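Local structure of putative isochorismatase (3KL2) at residues P79-E84 with W111-V116; K98-V101 with A105-K108; S167-G172 with V179-D184. The protein is of unproven function but, as a member of the isochorismatase family of cysteine hydrolase-like proteins, is probably a hydrolase. All coordinates share one frame; numbering follows the deposited sequence.

Overall arrangement
The three contacts exemplify three joins of an alpha/beta domain: loop to loop (interaction 1), helix to following loop (interaction 2) and helix to sheet (interaction 3). Interactions 1 and 2 belong to one long excursion between strands 75-78 and 126-127, with 98-101 and 105-108 falling between 79-84 and 111-116 in sequence. Their centres are about 9 Å apart and they touch directly: Thr81 OG1 lies 2.7 Å from Lys108 NZ, and Phe82 N lies 2.8 Å from Phe106 O, both probable hydrogen bonds. Interaction 3 lies on the opposite side of the chain's centre, with its own centre about 22 Å from that of interaction 1 and about 23 Å from that of interaction 2.

Interaction 1. Residues P79-E84 with W111-V116; sequences PITFAE and WGAAIV
Pro79 and Ile115 make the first of two sparse apolar meetings between these loops. The proline directs its CB at the opposing chain, and this atom comes 4.5 Å from CG1 of Ile115. The isoleucine itself does not start out toward the proline; its chi1 of -68°, which sets CG1 anti to the carbonyl carbon, carries the ethyl branch across. Ile80 points away from 111-116, its side chain packing on Phe106 and Glu32, and contributes its carbonyl instead. Gln34 NE2 donates to Ile80 O and also to Ala113 O, so one amide nitrogen spans the two segments where they make no polar contact of their own. At Thr81 the chains draw closer, with 6.2 Å between its CA and that of Ala113. The threonine is split by its first torsion (65°): methyl CG2 meets Ala113 CB at 4.5 Å, while the hydroxyl is left to Lys108. Ala113 is presented by a type I beta turn running from Trp111 to Ala114, closed by a 3.0 Å bond from Ala114 N to Trp111 O. Beyond Thr81 the path of 79-84 diverges, and Phe82 continues into backbone bonding with the 105-108 loop. The pairing thus joins the loop leaving strand 75-78 to the loop that follows helix 96-103 and leads to strand 126-127. The 111-116 side also rests on the region around helix 35-38, through backbone bonds of Gly112 with Glu36 and Ala114 with Asn35 and through Val116 packing on Thr38.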
# COMPACT_ATOMS: atom_id res chain seq x y z
N PRO A 79 -6.38 -12.96 13.09
CA PRO A 79 -7.42 -12.55 14.01
C PRO A 79 -7.53 -11.06 14.01
O PRO A 79 -6.57 -10.37 13.71
CB PRO A 79 -6.90 -13.07 15.36
CG PRO A 79 -5.44 -12.92 15.28
CD PRO A 79 -5.11 -13.19 13.78
N ILE A 80 -8.70 -10.53 14.33
CA ILE A 80 -8.85 -9.09 14.49
C ILE A 80 -9.04 -8.83 15.99
O ILE A 80 -9.76 -9.59 16.65
CB ILE A 80 -10.04 -8.61 13.63
CG1 ILE A 80 -10.19 -7.09 13.67
CG2 ILE A 80 -11.34 -9.18 14.11
CD1 ILE A 80 -11.50 -6.59 13.05
N THR A 81 -8.42 -7.78 16.54
CA THR A 81 -8.55 -7.45 17.97
C THR A 81 -8.51 -5.95 18.15
O THR A 81 -7.93 -5.29 17.29
CB THR A 81 -7.35 -7.97 18.78
OG1 THR A 81 -6.20 -7.28 18.33
CG2 THR A 81 -7.14 -9.44 18.61
N PHE A 82 -9.05 -5.42 19.25
CA PHE A 82 -9.00 -3.96 19.51
C PHE A 82 -8.62 -3.71 20.96
O PHE A 82 -9.14 -4.36 21.83
CB PHE A 82 -10.33 -3.22 19.15
CG PHE A 82 -10.77 -3.46 17.71
CD1 PHE A 82 -10.53 -2.52 16.73
CD2 PHE A 82 -11.36 -4.67 17.35
CE1 PHE A 82 -10.88 -2.76 15.40
CE2 PHE A 82 -11.73 -4.90 16.02
CZ PHE A 82 -11.48 -3.94 15.05
N ALA A 83 -7.70 -2.79 21.20
CA ALA A 83 -7.42 -2.35 22.54
C ALA A 83 -8.75 -1.88 23.15
O ALA A 83 -9.55 -1.25 22.47
CB ALA A 83 -6.39 -1.21 22.56
N GLU A 84 -8.97 -2.27 24.41
CA GLU A 84 -10.19 -1.95 25.14
C GLU A 84 -10.45 -0.46 25.14
O GLU A 84 -9.54 0.31 25.38
CB GLU A 84 -10.06 -2.45 26.61
CG GLU A 84 -11.32 -2.38 27.49
CD GLU A 84 -11.03 -3.03 28.86
OE1 GLU A 84 -10.81 -4.28 28.88
OE2 GLU A 84 -10.98 -2.29 29.89
N TRP A 111 -12.06 -13.79 25.94
CA TRP A 111 -12.32 -15.09 25.34
C TRP A 111 -12.78 -14.89 23.90
O TRP A 111 -12.35 -15.63 22.98
CB TRP A 111 -13.37 -15.84 26.16
CG TRP A 111 -13.94 -17.09 25.51
CD1 TRP A 111 -13.41 -18.37 25.53
CD2 TRP A 111 -15.17 -17.18 24.78
NE1 TRP A 111 -14.23 -19.24 24.84
CE2 TRP A 111 -15.33 -18.55 24.39
CE3 TRP A 111 -16.16 -16.25 24.42
CZ2 TRP A 111 -16.42 -19.00 23.67
CZ3 TRP A 111 -17.28 -16.70 23.69
CH2 TRP A 111 -17.39 -18.07 23.31
N GLY A 112 -13.62 -13.89 23.69
CA GLY A 112 -14.14 -13.61 22.34
C GLY A 112 -13.08 -13.39 21.28
O GLY A 112 -13.24 -13.80 20.11
N ALA A 113 -11.99 -12.74 21.71
CA ALA A 113 -10.88 -12.39 20.86
C ALA A 113 -9.95 -13.56 20.55
O ALA A 113 -9.19 -13.44 19.63
CB ALA A 113 -10.03 -11.23 21.52
N ALA A 114 -10.01 -14.65 21.32
CA ALA A 114 -9.14 -15.80 21.11
C ALA A 114 -9.53 -16.63 19.91
O ALA A 114 -10.73 -16.81 19.59
CB ALA A 114 -9.14 -16.72 22.32
N ILE A 115 -8.49 -17.20 19.30
CA ILE A 115 -8.68 -18.13 18.23
C ILE A 115 -9.36 -19.34 18.80
O ILE A 115 -9.16 -19.69 19.97
CB ILE A 115 -7.38 -18.52 17.56
CG1 ILE A 115 -6.82 -17.31 16.81
CG2 ILE A 115 -7.64 -19.67 16.60
CD1 ILE A 115 -5.40 -17.47 16.30
N VAL A 116 -10.20 -19.98 18.00
CA VAL A 116 -10.99 -21.11 18.45
C VAL A 116 -10.09 -22.34 18.75
O VAL A 116 -9.12 -22.60 18.02
CB VAL A 116 -12.11 -21.42 17.41
CG1 VAL A 116 -11.52 -21.86 16.08
CG2 VAL A 116 -13.14 -22.44 17.95

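Interaction 2. Residues K98-V101 with A105-K108; sequences KGVV and AFVK
Val100 and Ala105 illustrate how a helix can hold the chain that leaves it. Val100 loses the larger area, and it acts through both backbone and side chain. Its carbonyl oxygen accepts from Ala105 N at 3.1 Å, with a nearly straight N-H...O angle of 174° and the donor in the carbonyl plane. The bond spans five residues, one more than the regular alpha-helical bond, and comes at the C-terminal end of helix 96-103. CG1 of Val100, held anti to the backbone N by a chi1 of 163°, faces the departing loop: it lies 3.7 Å from Ala105 O and 4.5 Å from Ala105 CB. The same methyl then reaches the Phe106 ring, approaching its edge near the ring plane, 4.4 Å from CD1. Phe106 has a left-handed backbone conformation (phi 56°); its N is bonded to Glu36 OE1, and its ring makes an edge-to-face stack with Phe37. Ala105 O is hydrogen-bonded to Tyr86 OH. Chemically, then, one directional backbone bond sets the spacing, and van der Waals contacts of a single valine methyl with a carbonyl oxygen, a methyl and a ring edge fill in beside it, while Ala105 O and Phe106 N find partners outside the two segments.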
# COMPACT_ATOMS: atom_id res chain seq x y z
N LYS A 98 -18.74 -0.01 12.86
CA LYS A 98 -19.60 0.59 13.87
C LYS A 98 -20.30 -0.51 14.70
O LYS A 98 -20.54 -0.34 15.90
CB LYS A 98 -20.66 1.46 13.21
CG LYS A 98 -21.56 2.28 14.17
CD LYS A 98 -22.91 2.56 13.50
CE LYS A 98 -23.77 3.63 14.20
NZ LYS A 98 -23.53 3.66 15.69
N GLY A 99 -20.62 -1.62 14.05
CA GLY A 99 -21.23 -2.75 14.73
C GLY A 99 -20.29 -3.45 15.70
O GLY A 99 -20.71 -3.87 16.79
N VAL A 100 -19.02 -3.58 15.29
CA VAL A 100 -17.97 -4.13 16.12
C VAL A 100 -17.85 -3.30 17.38
O VAL A 100 -17.86 -3.84 18.49
CB VAL A 100 -16.63 -4.14 15.36
CG1 VAL A 100 -15.44 -4.31 16.32
CG2 VAL A 100 -16.65 -5.22 14.27
N VAL A 101 -17.77 -1.99 17.21
CA VAL A 101 -17.60 -1.08 18.34
C VAL A 101 -18.80 -1.10 19.25
O VAL A 101 -18.66 -1.23 20.47
CB VAL A 101 -17.33 0.37 17.88
CG1 VAL A 101 -17.34 1.33 19.06
CG2 VAL A 101 -15.98 0.43 17.17
N ALA A 105 -17.24 -6.16 20.39
CA ALA A 105 -16.67 -7.40 19.82
C ALA A 105 -15.15 -7.32 19.61
O ALA A 105 -14.60 -6.27 19.36
CB ALA A 105 -17.35 -7.73 18.50
N PHE A 106 -14.49 -8.46 19.71
CA PHE A 106 -13.05 -8.56 19.54
C PHE A 106 -12.19 -7.65 20.47
O PHE A 106 -11.19 -7.07 20.04
CB PHE A 106 -12.69 -8.35 18.09
CG PHE A 106 -13.48 -9.17 17.15
CD1 PHE A 106 -14.47 -8.60 16.39
CD2 PHE A 106 -13.17 -10.48 16.94
CE1 PHE A 106 -15.17 -9.36 15.46
CE2 PHE A 106 -13.88 -11.23 16.02
CZ PHE A 106 -14.87 -10.68 15.30
N VAL A 107 -12.56 -7.55 21.75
CA VAL A 107 -11.73 -6.80 22.69
C VAL A 107 -10.47 -7.65 22.98
O VAL A 107 -10.56 -8.85 23.25
CB VAL A 107 -12.50 -6.40 23.98
CG1 VAL A 107 -11.65 -5.52 24.88
CG2 VAL A 107 -13.81 -5.62 23.64
N LYS A 108 -9.29 -7.04 22.87
CA LYS A 108 -8.00 -7.69 23.26
C LYS A 108 -8.04 -8.24 24.68
O LYS A 108 -8.43 -7.53 25.62
CB LYS A 108 -6.84 -6.69 23.21
CG LYS A 108 -6.16 -6.58 21.87
CD LYS A 108 -4.75 -5.91 21.99
CE LYS A 108 -3.67 -6.77 21.27
NZ LYS A 108 -3.95 -6.97 19.77

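Interaction 3. Residues S167-G172 with V179-D184; sequences STMRTG and VITLTD
Met169 lays its thioether arm over two residues of strand 179-182, a compact example of a helix seated on a parallel sheet. SD lies 3.7 Å from the methyl CG2 of Thr181, and CG of Met169 is 4.0 Å from that same methyl. On its other partner, CG of Met169 meets Val179 CG1 at 4.1 Å, the two side chains crossing at about a right angle. The extended first two torsions of the methionine (chi1 -175°, chi2 -173°) carry SD out to the threonine methyl; the bend at chi3 turns only the terminal CE. The second branch of Val179, CG2, rests on bare backbone: it is 3.7 Å from Gly172 C, a close approach at a residue with no side chain in between. Around this apolar shell, Thr181 OG1 is hydrogen-bonded to Ser206 OG, and Phe202 of helix 191-205 touches both Met169 and Thr181. The strand is fixed from its two flanks by backbone bonds, Ile180 to strand 153-159 and Val179 to strand 207-209. Farther out, Arg170 on the helix reaches a third subunit, where NH1 bonds to Ser167 OG of that chain. The axes of the short segments 167-172 and 179-182 pass 9.0 Å apart and run nearly antiparallel, at 162°, as expected for the second half of a beta-alpha-beta crossover, here strand 153-159, helix 164-174 and strand 178-187 of the domain's central parallel sheet.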
# COMPACT_ATOMS: atom_id res chain seq x y z
N SER A 167 -12.73 -8.91 0.95
CA SER A 167 -11.80 -7.78 0.85
C SER A 167 -10.35 -8.25 0.68
O SER A 167 -9.61 -7.69 -0.13
CB SER A 167 -11.89 -6.91 2.05
OG SER A 167 -13.07 -6.20 2.00
N THR A 168 -9.98 -9.27 1.44
CA THR A 168 -8.70 -9.87 1.34
C THR A 168 -8.44 -10.54 -0.02
O THR A 168 -7.35 -10.51 -0.51
CB THR A 168 -8.58 -10.90 2.44
OG1 THR A 168 -8.75 -10.25 3.71
CG2 THR A 168 -7.19 -11.66 2.36
N MET A 169 -9.42 -11.23 -0.56
CA MET A 169 -9.38 -11.78 -1.93
C MET A 169 -9.15 -10.67 -2.97
O MET A 169 -8.31 -10.78 -3.86
CB MET A 169 -10.73 -12.42 -2.20
CG MET A 169 -10.87 -13.18 -3.57
SD MET A 169 -12.59 -13.69 -3.82
CE MET A 169 -13.46 -12.14 -3.74
N ARG A 170 -9.90 -9.58 -2.86
CA ARG A 170 -9.76 -8.52 -3.85
C ARG A 170 -8.33 -7.96 -3.87
O ARG A 170 -7.65 -7.91 -4.92
CB ARG A 170 -10.81 -7.45 -3.65
CG ARG A 170 -12.19 -7.94 -4.01
CD ARG A 170 -13.30 -6.98 -3.52
NE ARG A 170 -14.62 -7.45 -3.96
CZ ARG A 170 -15.27 -6.99 -5.03
NH1 ARG A 170 -14.79 -5.99 -5.78
NH2 ARG A 170 -16.46 -7.53 -5.33
N THR A 171 -7.84 -7.62 -2.69
CA THR A 171 -6.52 -7.04 -2.56
C THR A 171 -5.46 -8.10 -2.91
O THR A 171 -4.49 -7.81 -3.60
CB THR A 171 -6.34 -6.37 -1.15
OG1 THR A 171 -7.35 -5.38 -0.98
CG2 THR A 171 -4.95 -5.67 -0.94
N GLY A 172 -5.64 -9.33 -2.48
CA GLY A 172 -4.73 -10.42 -2.87
C GLY A 172 -4.53 -10.48 -4.36
O GLY A 172 -3.39 -10.64 -4.89
N VAL A 179 -4.92 -16.25 -5.70
CA VAL A 179 -5.85 -16.48 -4.59
C VAL A 179 -6.76 -17.70 -4.83
O VAL A 179 -7.37 -17.82 -5.86
CB VAL A 179 -6.74 -15.25 -4.37
CG1 VAL A 179 -7.51 -15.39 -3.08
CG2 VAL A 179 -5.86 -13.97 -4.38
N ILE A 180 -6.84 -18.59 -3.87
CA ILE A 180 -7.79 -19.69 -3.90
C ILE A 180 -8.73 -19.45 -2.72
O ILE A 180 -8.26 -19.25 -1.60
CB ILE A 180 -7.08 -21.03 -3.71
CG1 ILE A 180 -6.24 -21.38 -4.93
CG2 ILE A 180 -8.06 -22.16 -3.44
CD1 ILE A 180 -5.23 -22.46 -4.64
N THR A 181 -10.04 -19.39 -2.99
CA THR A 181 -11.04 -19.28 -1.93
C THR A 181 -11.66 -20.64 -1.69
O THR A 181 -12.02 -21.32 -2.63
CB THR A 181 -12.17 -18.28 -2.26
OG1 THR A 181 -12.70 -18.55 -3.56
CG2 THR A 181 -11.62 -16.84 -2.21
N LEU A 182 -11.76 -21.00 -0.42
CA LEU A 182 -12.32 -22.23 0.03
C LEU A 182 -13.82 -22.01 0.21
O LEU A 182 -14.28 -21.49 1.26
CB LEU A 182 -11.69 -22.67 1.35
CG LEU A 182 -10.24 -23.19 1.33
CD1 LEU A 182 -9.65 -23.17 2.71
CD2 LEU A 182 -10.18 -24.60 0.76
N THR A 183 -14.58 -22.41 -0.82
CA THR A 183 -16.02 -22.14 -0.89
C THR A 183 -16.80 -22.74 0.27
O THR A 183 -17.77 -22.14 0.71
CB THR A 183 -16.64 -22.63 -2.23
OG1 THR A 183 -16.41 -24.05 -2.38
CG2 THR A 183 -16.00 -21.87 -3.42
N ASP A 184 -16.36 -23.89 0.78
CA ASP A 184 -16.99 -24.51 1.96
C ASP A 184 -16.20 -24.33 3.26
O ASP A 184 -16.38 -25.12 4.19
CB ASP A 184 -17.34 -26.01 1.73
CG ASP A 184 -16.13 -26.87 1.39
OD1 ASP A 184 -15.04 -26.28 1.28
OD2 ASP A 184 -16.24 -28.11 1.21